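Local coordinates for protein putative hexose oxidase (PDB 5AWV) that binds FAD covalently and, as a putative hexose oxidase, probably oxidises the sugar of teicoplanin-type glycopeptide antibiotics, at residues A[112-117]-A[136-141]; A[130-135]-A[352-357]. All coordinates share one frame; numbering follows the deposited sequence.

Contact 1. Residues A[112-117]-A[136-141]; sequences TEIAYD and EKLYLG
Lys137 and Leu138 of helix 131-142 meet a single residue of strand 114-117, Ile114. Lys137 comes first along the helix and does two jobs. The methylene part of its side chain lies against Ile114, the two chains running past each other in opposite directions. Its CG sits 3.8 Å from Ile114 CG2, and its CB is 4.0 Å from Ile114 CD1. CG of Lys137 is anti to the backbone N (chi1 -180°), and the chain then bends at chi2 and chi4. The second bend turns the amino group back to the strand. Lys137 NZ donates to Ile114 O at 3.1 Å. The donor lies in the carbonyl plane, with a C=O...N angle of 153°. Leu110 of the second subunit also packs on Lys137.

Leu138 follows on the buried side. Its CD2 touches Ile114 CG2 at 3.9 Å, and the two side chains cross at about a right angle. Ile114 CG2 is thus shared between Lys137 CG and Leu138 CD2. Leu138 also packs on Phe123 of strand 122-125, which pairs with strand 114-117. Further along, Leu140 O accepts a hydrogen bond from Arg41 of the second subunit. The arrangement is a helix laid against the face of an antiparallel sheet, at its outer strand, with the lysine amine also binding a carbonyl of that strand, within the FAD-binding domain of the PCMH-type flavoprotein fold.

Contact 2. Residues A[130-135]-A[352-357]; sequences TLSEVY and ASTPGR. With NAG (2-acetamido-2-deoxy-beta-D-glucopyranose), chain B.
Ser132, on the first turn of helix 131-142, faces Thr354 and Pro355 in the loop between strands 340-349 and 363-371. The CB of Ser132 points at the loop and that of Pro355 points back at the helix, so Ser132 CB and Pro355 CB meet at 3.8 Å. Ser132 OG is anti to the backbone N (chi1 175°), which places it over the proline ring, 3.9 Å from Pro355 CD. The methyl of Thr354 stands on the same side of the ring, off its centre, with CG2 3.4 Å from Ser132 OG. Pro355 O lies 3.6 Å from Ser132 OG, and no hydrogen bond crosses between the segments.

The helix start is held by its own side chains. Thr130 and Glu133 form a capping box. Glu133 N donates to Thr130 OG1 at 3.3 Å, and Thr130 N donates to Glu133 OE1 at 2.9 Å. The second bond is nearly straight, with an N-H...O angle of 170°. It meets the anti side of the carboxylate, 23° out of its plane. Farther along the loop, the poorly ordered Arg357 turns away from the helix. Its NH1 makes a weak hydrogen bond to NAG O7 at 3.1 Å, near the guanidinium plane. Arg360 O also bonds to this sugar. Tyr135 OH, bonded to Gly149 O, joins the helix to the segment leading to the flavin-linked Cys151. The chemistry implies that the loop rests on the helix by shape and van der Waals contact, while polar bonds fix the helix start itself.

In the fold
From the N terminus, the chain reaches 112-117, with the outermost strand, within this chain, of the five-stranded antiparallel sheet. It passes strand 122-125, then enters helix 131-142, whose start belongs to contact 2 and whose later part belongs to contact 1. Contact 1 closes a short loop of 18 residues. Contact 2 closes a long one of 216, when the chain returns at 352-357 after four strands of the seven-stranded sheet. The two loops cross, since 130-135 falls between the segments of contact 1 while 352-357 lies beyond them. One helix therefore joins the FAD-binding domain sheet to a loop of the seven-stranded sheet. The contacts touch directly: Ile114 CD1 packs on Val134 CA, and Glu136 on Thr354.

Contact 1. Residues A[112-117]-A[136-141]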
ATOM      1  N   THR A 112       6.418  13.798   5.104  1.00 20.60           N
ATOM      2  CA  THR A 112       7.058  13.190   3.938  1.00 21.71           C
ATOM      3  C   THR A 112       8.605  13.056   4.068  1.00 22.48           C
ATOM      4  O   THR A 112       9.295  12.996   3.076  1.00 21.45           O
ATOM      5  CB  THR A 112       6.771  13.986   2.655  1.00 25.20           C
ATOM      6  OG1 THR A 112       7.273  15.300   2.830  1.00 26.69           O
ATOM      7  CG2 THR A 112       5.353  14.061   2.337  1.00 26.34           C
ATOM      8  N   GLU A 113       9.160  13.036   5.261  1.00 20.90           N
ATOM      9  CA  GLU A 113      10.620  12.838   5.371  1.00 21.54           C
ATOM     10  C   GLU A 113      11.083  11.418   4.942  1.00 18.53           C
ATOM     11  O   GLU A 113      10.405  10.425   5.218  1.00 16.01           O
ATOM     12  CB  GLU A 113      11.055  13.089   6.825  1.00 23.88           C
ATOM     13  CG  GLU A 113      12.508  12.693   7.104  1.00 29.29           C
ATOM     14  CD  GLU A 113      13.321  13.762   7.781  1.00 47.06           C
ATOM     15  OE1 GLU A 113      13.702  13.574   8.974  1.00 50.96           O
ATOM     16  OE2 GLU A 113      13.612  14.763   7.075  1.00 59.34           O
ATOM     17  N   ILE A 114      12.240  11.340   4.296  1.00 16.31           N
ATOM     18  CA  ILE A 114      12.902  10.103   3.990  1.00 17.99           C
ATOM     19  C   ILE A 114      14.352  10.385   4.245  1.00 17.96           C
ATOM     20  O   ILE A 114      14.965  11.280   3.574  1.00 17.49           O
ATOM     21  CB  ILE A 114      12.710   9.673   2.521  1.00 18.68           C
ATOM     22  CG1 ILE A 114      11.245   9.616   2.156  1.00 20.89           C
ATOM     23  CG2 ILE A 114      13.555   8.415   2.178  1.00 19.14           C
ATOM     24  CD1 ILE A 114      11.095   9.509   0.624  1.00 23.75           C
ATOM     25  N   ALA A 115      14.934   9.708   5.212  1.00 16.26           N
ATOM     26  CA  ALA A 115      16.327   9.997   5.592  1.00 16.35           C
ATOM     27  C   ALA A 115      16.952   8.906   6.360  1.00 17.02           C
ATOM     28  O   ALA A 115      16.282   8.064   6.995  1.00 16.74           O
ATOM     29  CB  ALA A 115      16.403  11.238   6.430  1.00 16.88           C
ATOM     30  N   TYR A 116      18.256   8.850   6.224  1.00 15.99           N
ATOM     31  CA  TYR A 116      19.034   7.968   7.078  1.00 17.94           C
ATOM     32  C   TYR A 116      19.059   8.555   8.511  1.00 19.41           C
ATOM     33  O   TYR A 116      19.373   9.707   8.697  1.00 18.44           O
ATOM     34  CB  TYR A 116      20.431   7.799   6.595  1.00 19.56           C
ATOM     35  CG  TYR A 116      21.271   7.060   7.630  1.00 18.66           C
ATOM     36  CD1 TYR A 116      21.017   5.700   7.942  1.00 19.06           C
ATOM     37  CD2 TYR A 116      22.314   7.729   8.293  1.00 19.20           C
ATOM     38  CE1 TYR A 116      21.786   5.006   8.862  1.00 19.79           C
ATOM     39  CE2 TYR A 116      23.122   7.027   9.199  1.00 22.33           C
ATOM     40  CZ  TYR A 116      22.848   5.674   9.496  1.00 22.26           C
ATOM     41  OH  TYR A 116      23.650   5.020  10.426  1.00 23.56           O
ATOM     42  N   ASP A 117      18.704   7.736   9.493  1.00 17.20           N
ATOM     43  CA  ASP A 117      18.602   8.165  10.883  1.00 20.22           C
ATOM     44  C   ASP A 117      19.697   7.531  11.690  1.00 20.93           C
ATOM     45  O   ASP A 117      19.561   6.354  12.057  1.00 23.66           O
ATOM     46  CB  ASP A 117      17.238   7.756  11.433  1.00 19.93           C
ATOM     47  CG  ASP A 117      17.001   8.224  12.881  1.00 22.91           C
ATOM     48  OD1 ASP A 117      17.993   8.409  13.609  1.00 24.71           O
ATOM     49  OD2 ASP A 117      15.839   8.383  13.253  1.00 21.26           O
ATOM     50  N   GLU A 136      12.425   6.625  -5.582  1.00 14.12           N
ATOM     51  CA  GLU A 136      13.315   7.565  -6.179  1.00 16.61           C
ATOM     52  C   GLU A 136      14.386   8.071  -5.193  1.00 17.09           C
ATOM     53  O   GLU A 136      15.542   8.131  -5.555  1.00 14.62           O
ATOM     54  CB  GLU A 136      12.448   8.691  -6.765  1.00 20.84           C
ATOM     55  CG  GLU A 136      13.047   9.442  -7.881  1.00 33.84           C
ATOM     56  CD  GLU A 136      13.203   8.542  -9.151  1.00 36.07           C
ATOM     57  OE1 GLU A 136      14.391   8.241  -9.374  1.00 37.97           O
ATOM     58  OE2 GLU A 136      12.169   8.120  -9.799  1.00 38.24           O
ATOM     59  N   LYS A 137      13.967   8.537  -4.003  1.00 15.03           N
ATOM     60  CA  LYS A 137      14.903   9.033  -3.053  1.00 15.48           C
ATOM     61  C   LYS A 137      15.847   8.003  -2.476  1.00 12.94           C
ATOM     62  O   LYS A 137      17.023   8.273  -2.251  1.00 13.38           O
ATOM     63  CB  LYS A 137      14.131   9.671  -1.919  1.00 17.72           C
ATOM     64  CG  LYS A 137      14.939  10.271  -0.799  1.00 23.22           C
ATOM     65  CD  LYS A 137      15.703  11.533  -1.117  1.00 27.91           C
ATOM     66  CE  LYS A 137      16.428  12.086   0.163  1.00 31.17           C
ATOM     67  NZ  LYS A 137      15.491  12.919   0.983  1.00 32.28           N
ATOM     68  N   LEU A 138      15.336   6.839  -2.146  1.00 12.78           N
ATOM     69  CA  LEU A 138      16.190   5.743  -1.666  1.00 12.73           C
ATOM     70  C   LEU A 138      17.239   5.367  -2.740  1.00 13.68           C
ATOM     71  O   LEU A 138      18.413   5.101  -2.397  1.00 13.88           O
ATOM     72  CB  LEU A 138      15.354   4.546  -1.262  1.00 12.70           C
ATOM     73  CG  LEU A 138      14.508   4.626   0.030  1.00 12.58           C
ATOM     74  CD1 LEU A 138      13.897   3.219   0.386  1.00 14.12           C
ATOM     75  CD2 LEU A 138      15.337   5.021   1.261  1.00 14.10           C
ATOM     76  N   TYR A 139      16.825   5.336  -3.994  1.00 12.02           N
ATOM     77  CA  TYR A 139      17.724   5.017  -5.083  1.00 14.14           C
ATOM     78  C   TYR A 139      18.794   6.080  -5.350  1.00 14.98           C
ATOM     79  O   TYR A 139      20.016   5.749  -5.327  1.00 14.02           O
ATOM     80  CB  TYR A 139      16.937   4.828  -6.355  1.00 15.78           C
ATOM     81  CG  TYR A 139      17.742   4.307  -7.560  1.00 16.70           C
ATOM     82  CD1 TYR A 139      18.656   3.289  -7.409  1.00 18.86           C
ATOM     83  CD2 TYR A 139      17.676   4.929  -8.815  1.00 18.20           C
ATOM     84  CE1 TYR A 139      19.357   2.787  -8.481  1.00 17.97           C
ATOM     85  CE2 TYR A 139      18.432   4.455  -9.899  1.00 17.74           C
ATOM     86  CZ  TYR A 139      19.228   3.343  -9.726  1.00 17.91           C
ATOM     87  OH  TYR A 139      19.980   2.762 -10.760  1.00 20.33           O
ATOM     88  N   LEU A 140      18.351   7.332  -5.464  1.00 14.48           N
ATOM     89  CA  LEU A 140      19.298   8.470  -5.658  1.00 16.69           C
ATOM     90  C   LEU A 140      20.320   8.659  -4.515  1.00 16.56           C
ATOM     91  O   LEU A 140      21.558   8.779  -4.759  1.00 16.62           O
ATOM     92  CB  LEU A 140      18.561   9.748  -6.041  1.00 19.26           C
ATOM     93  CG  LEU A 140      17.918   9.693  -7.438  1.00 22.89           C
ATOM     94  CD1 LEU A 140      17.429  11.065  -7.861  1.00 25.66           C
ATOM     95  CD2 LEU A 140      18.826   9.174  -8.565  1.00 25.18           C
ATOM     96  N   GLY A 141      19.817   8.622  -3.292  1.00 16.36           N
ATOM     97  CA  GLY A 141      20.573   8.863  -2.133  1.00 18.21           C
ATOM     98  C   GLY A 141      21.544   7.802  -1.794  1.00 18.50           C
ATOM     99  O   GLY A 141      22.698   8.115  -1.443  1.00 19.53           O
TER

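Contact 2. Residues A[130-135]-A[352-357]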
ATOM      1  N   THR A 130       4.521   8.856  -0.932  1.00 14.47           N
ATOM      2  CA  THR A 130       4.114   7.795  -1.869  1.00 16.01           C
ATOM      3  C   THR A 130       5.246   6.837  -2.110  1.00 14.55           C
ATOM      4  O   THR A 130       6.418   7.201  -1.873  1.00 13.07           O
ATOM      5  CB  THR A 130       3.649   8.401  -3.210  1.00 17.08           C
ATOM      6  OG1 THR A 130       4.721   9.105  -3.809  1.00 18.27           O
ATOM      7  CG2 THR A 130       2.521   9.381  -3.005  1.00 21.37           C
ATOM      8  N   LEU A 131       4.924   5.620  -2.589  1.00 14.60           N
ATOM      9  CA  LEU A 131       5.923   4.672  -3.037  1.00 16.41           C
ATOM     10  C   LEU A 131       6.841   5.222  -4.091  1.00 18.12           C
ATOM     11  O   LEU A 131       8.041   5.079  -3.973  1.00 17.39           O
ATOM     12  CB  LEU A 131       5.297   3.372  -3.562  1.00 18.76           C
ATOM     13  CG  LEU A 131       4.502   2.585  -2.491  1.00 21.39           C
ATOM     14  CD1 LEU A 131       4.016   1.236  -3.013  1.00 20.81           C
ATOM     15  CD2 LEU A 131       5.365   2.361  -1.234  1.00 22.71           C
ATOM     16  N   SER A 132       6.332   5.958  -5.040  1.00 17.46           N
ATOM     17  CA  SER A 132       7.156   6.583  -6.048  1.00 19.12           C
ATOM     18  C   SER A 132       8.238   7.506  -5.439  1.00 18.20           C
ATOM     19  O   SER A 132       9.434   7.454  -5.818  1.00 15.50           O
ATOM     20  CB  SER A 132       6.235   7.340  -7.022  1.00 22.82           C
ATOM     21  OG  SER A 132       7.036   8.021  -7.926  1.00 30.96           O
ATOM     22  N   GLU A 133       7.835   8.329  -4.459  1.00 16.01           N
ATOM     23  CA  GLU A 133       8.808   9.219  -3.800  1.00 16.61           C
ATOM     24  C   GLU A 133       9.851   8.428  -3.056  1.00 15.56           C
ATOM     25  O   GLU A 133      11.011   8.763  -3.080  1.00 14.08           O
ATOM     26  CB  GLU A 133       8.107  10.196  -2.849  1.00 19.95           C
ATOM     27  CG  GLU A 133       7.226  11.220  -3.562  1.00 24.59           C
ATOM     28  CD  GLU A 133       6.207  11.958  -2.615  1.00 32.57           C
ATOM     29  OE1 GLU A 133       5.638  11.418  -1.647  1.00 25.72           O
ATOM     30  OE2 GLU A 133       5.954  13.141  -2.848  1.00 36.41           O
ATOM     31  N   VAL A 134       9.437   7.363  -2.368  1.00 14.45           N
ATOM     32  CA  VAL A 134      10.332   6.561  -1.633  1.00 13.01           C
ATOM     33  C   VAL A 134      11.330   5.913  -2.559  1.00 13.87           C
ATOM     34  O   VAL A 134      12.534   5.881  -2.256  1.00 15.49           O
ATOM     35  CB  VAL A 134       9.597   5.441  -0.838  1.00 14.30           C
ATOM     36  CG1 VAL A 134      10.556   4.412  -0.257  1.00 15.59           C
ATOM     37  CG2 VAL A 134       8.686   5.998   0.275  1.00 15.98           C
ATOM     38  N   TYR A 135      10.861   5.284  -3.611  1.00 12.24           N
ATOM     39  CA  TYR A 135      11.791   4.580  -4.477  1.00 12.68           C
ATOM     40  C   TYR A 135      12.850   5.496  -5.088  1.00 13.27           C
ATOM     41  O   TYR A 135      14.013   5.152  -5.144  1.00 13.91           O
ATOM     42  CB  TYR A 135      11.059   3.838  -5.580  1.00 15.02           C
ATOM     43  CG  TYR A 135      10.090   2.743  -5.155  1.00 15.40           C
ATOM     44  CD1 TYR A 135      10.391   1.886  -4.098  1.00 16.24           C
ATOM     45  CD2 TYR A 135       8.913   2.525  -5.863  1.00 16.52           C
ATOM     46  CE1 TYR A 135       9.528   0.895  -3.701  1.00 16.33           C
ATOM     47  CE2 TYR A 135       8.063   1.487  -5.501  1.00 15.47           C
ATOM     48  CZ  TYR A 135       8.364   0.697  -4.415  1.00 16.86           C
ATOM     49  OH  TYR A 135       7.522  -0.280  -3.960  1.00 17.47           O
ATOM     50  N   ALA A 352      13.881   3.736 -14.799  1.00 23.72           N
ATOM     51  CA  ALA A 352      14.020   4.554 -16.010  1.00 29.46           C
ATOM     52  C   ALA A 352      12.820   5.418 -16.334  1.00 31.38           C
ATOM     53  O   ALA A 352      13.020   6.463 -16.880  1.00 32.83           O
ATOM     54  CB  ALA A 352      14.408   3.730 -17.229  1.00 29.62           C
ATOM     55  N   SER A 353      11.608   5.066 -15.963  1.00 33.20           N
ATOM     56  CA  SER A 353      10.464   6.057 -15.994  1.00 41.37           C
ATOM     57  C   SER A 353       9.919   6.116 -14.597  1.00 48.67           C
ATOM     58  O   SER A 353      10.027   5.120 -13.869  1.00 53.19           O
ATOM     59  CB  SER A 353       9.379   5.632 -16.971  1.00 46.17           C
ATOM     60  OG  SER A 353       9.321   4.213 -16.996  1.00 52.28           O
ATOM     61  N   THR A 354       9.380   7.270 -14.178  1.00 64.18           N
ATOM     62  CA  THR A 354       8.883   7.411 -12.764  1.00 69.20           C
ATOM     63  C   THR A 354       7.523   6.740 -12.654  1.00 69.42           C
ATOM     64  O   THR A 354       6.695   6.925 -13.571  1.00 63.77           O
ATOM     65  CB  THR A 354       8.757   8.874 -12.243  1.00 69.45           C
ATOM     66  OG1 THR A 354       9.789   9.678 -12.795  1.00 71.00           O
ATOM     67  CG2 THR A 354       8.866   8.944 -10.690  1.00 71.06           C
ATOM     68  N   PRO A 355       7.299   5.938 -11.554  1.00 79.56           N
ATOM     69  CA  PRO A 355       5.936   5.422 -11.325  1.00 74.17           C
ATOM     70  C   PRO A 355       4.905   6.582 -11.490  1.00 75.50           C
ATOM     71  O   PRO A 355       5.077   7.640 -10.883  1.00 66.58           O
ATOM     72  CB  PRO A 355       6.016   4.832  -9.893  1.00 73.64           C
ATOM     73  CG  PRO A 355       7.466   4.452  -9.669  1.00 70.46           C
ATOM     74  CD  PRO A 355       8.271   5.398 -10.551  1.00 78.06           C
ATOM     75  N   GLY A 356       3.896   6.403 -12.344  1.00 80.30           N
ATOM     76  CA  GLY A 356       3.106   7.532 -12.859  1.00 94.21           C
ATOM     77  C   GLY A 356       1.783   7.929 -12.196  1.00106.41           C
ATOM     78  O   GLY A 356       0.881   8.407 -12.905  1.00107.04           O
ATOM     79  N   ARG A 357       1.656   7.789 -10.869  1.00108.15           N
ATOM     80  CA  ARG A 357       0.365   8.075 -10.187  1.00117.15           C
ATOM     81  C   ARG A 357       0.393   9.260  -9.244  1.00106.26           C
ATOM     82  O   ARG A 357       1.384   9.445  -8.538  1.00 91.27           O
ATOM     83  CB  ARG A 357      -0.129   6.864  -9.378  1.00134.06           C
ATOM     84  CG  ARG A 357      -1.639   6.814  -9.067  1.00141.87           C
ATOM     85  CD  ARG A 357      -2.483   6.259 -10.222  1.00151.56           C
ATOM     86  NE  ARG A 357      -1.826   6.448 -11.529  1.00164.14           N
ATOM     87  CZ  ARG A 357      -2.116   7.367 -12.466  1.00164.78           C
ATOM     88  NH1 ARG A 357      -3.125   8.220 -12.338  1.00170.47           N
ATOM     89  NH2 ARG A 357      -1.388   7.412 -13.584  1.00160.25           N
TER
HETATM   90  C1  NAG B 103      -7.448   6.242 -14.760  1.00138.86           C
HETATM   91  C2  NAG B 103      -7.524   7.578 -14.037  1.00135.55           C
HETATM   92  C3  NAG B 103      -8.970   8.046 -13.943  1.00133.56           C
HETATM   93  C4  NAG B 103      -9.647   8.085 -15.304  1.00129.45           C
HETATM   94  C5  NAG B 103      -9.394   6.796 -16.078  1.00128.27           C
HETATM   95  C6  NAG B 103      -9.960   6.971 -17.475  1.00118.26           C
HETATM   96  C7  NAG B 103      -6.265   8.270 -11.977  1.00142.42           C
HETATM   97  C8  NAG B 103      -5.948   9.664 -12.580  1.00131.85           C
HETATM   98  N2  NAG B 103      -6.974   7.369 -12.687  1.00136.50           N
HETATM   99  O3  NAG B 103      -8.994   9.365 -13.392  1.00137.04           O
HETATM  100  O4  NAG B 103     -11.065   8.221 -15.087  1.00116.57           O
HETATM  101  O5  NAG B 103      -7.958   6.468 -16.109  1.00138.22           O
HETATM  102  O6  NAG B 103     -10.112   5.618 -17.905  1.00107.61           O
HETATM  103  O7  NAG B 103      -5.819   7.984 -10.870  1.00154.64           O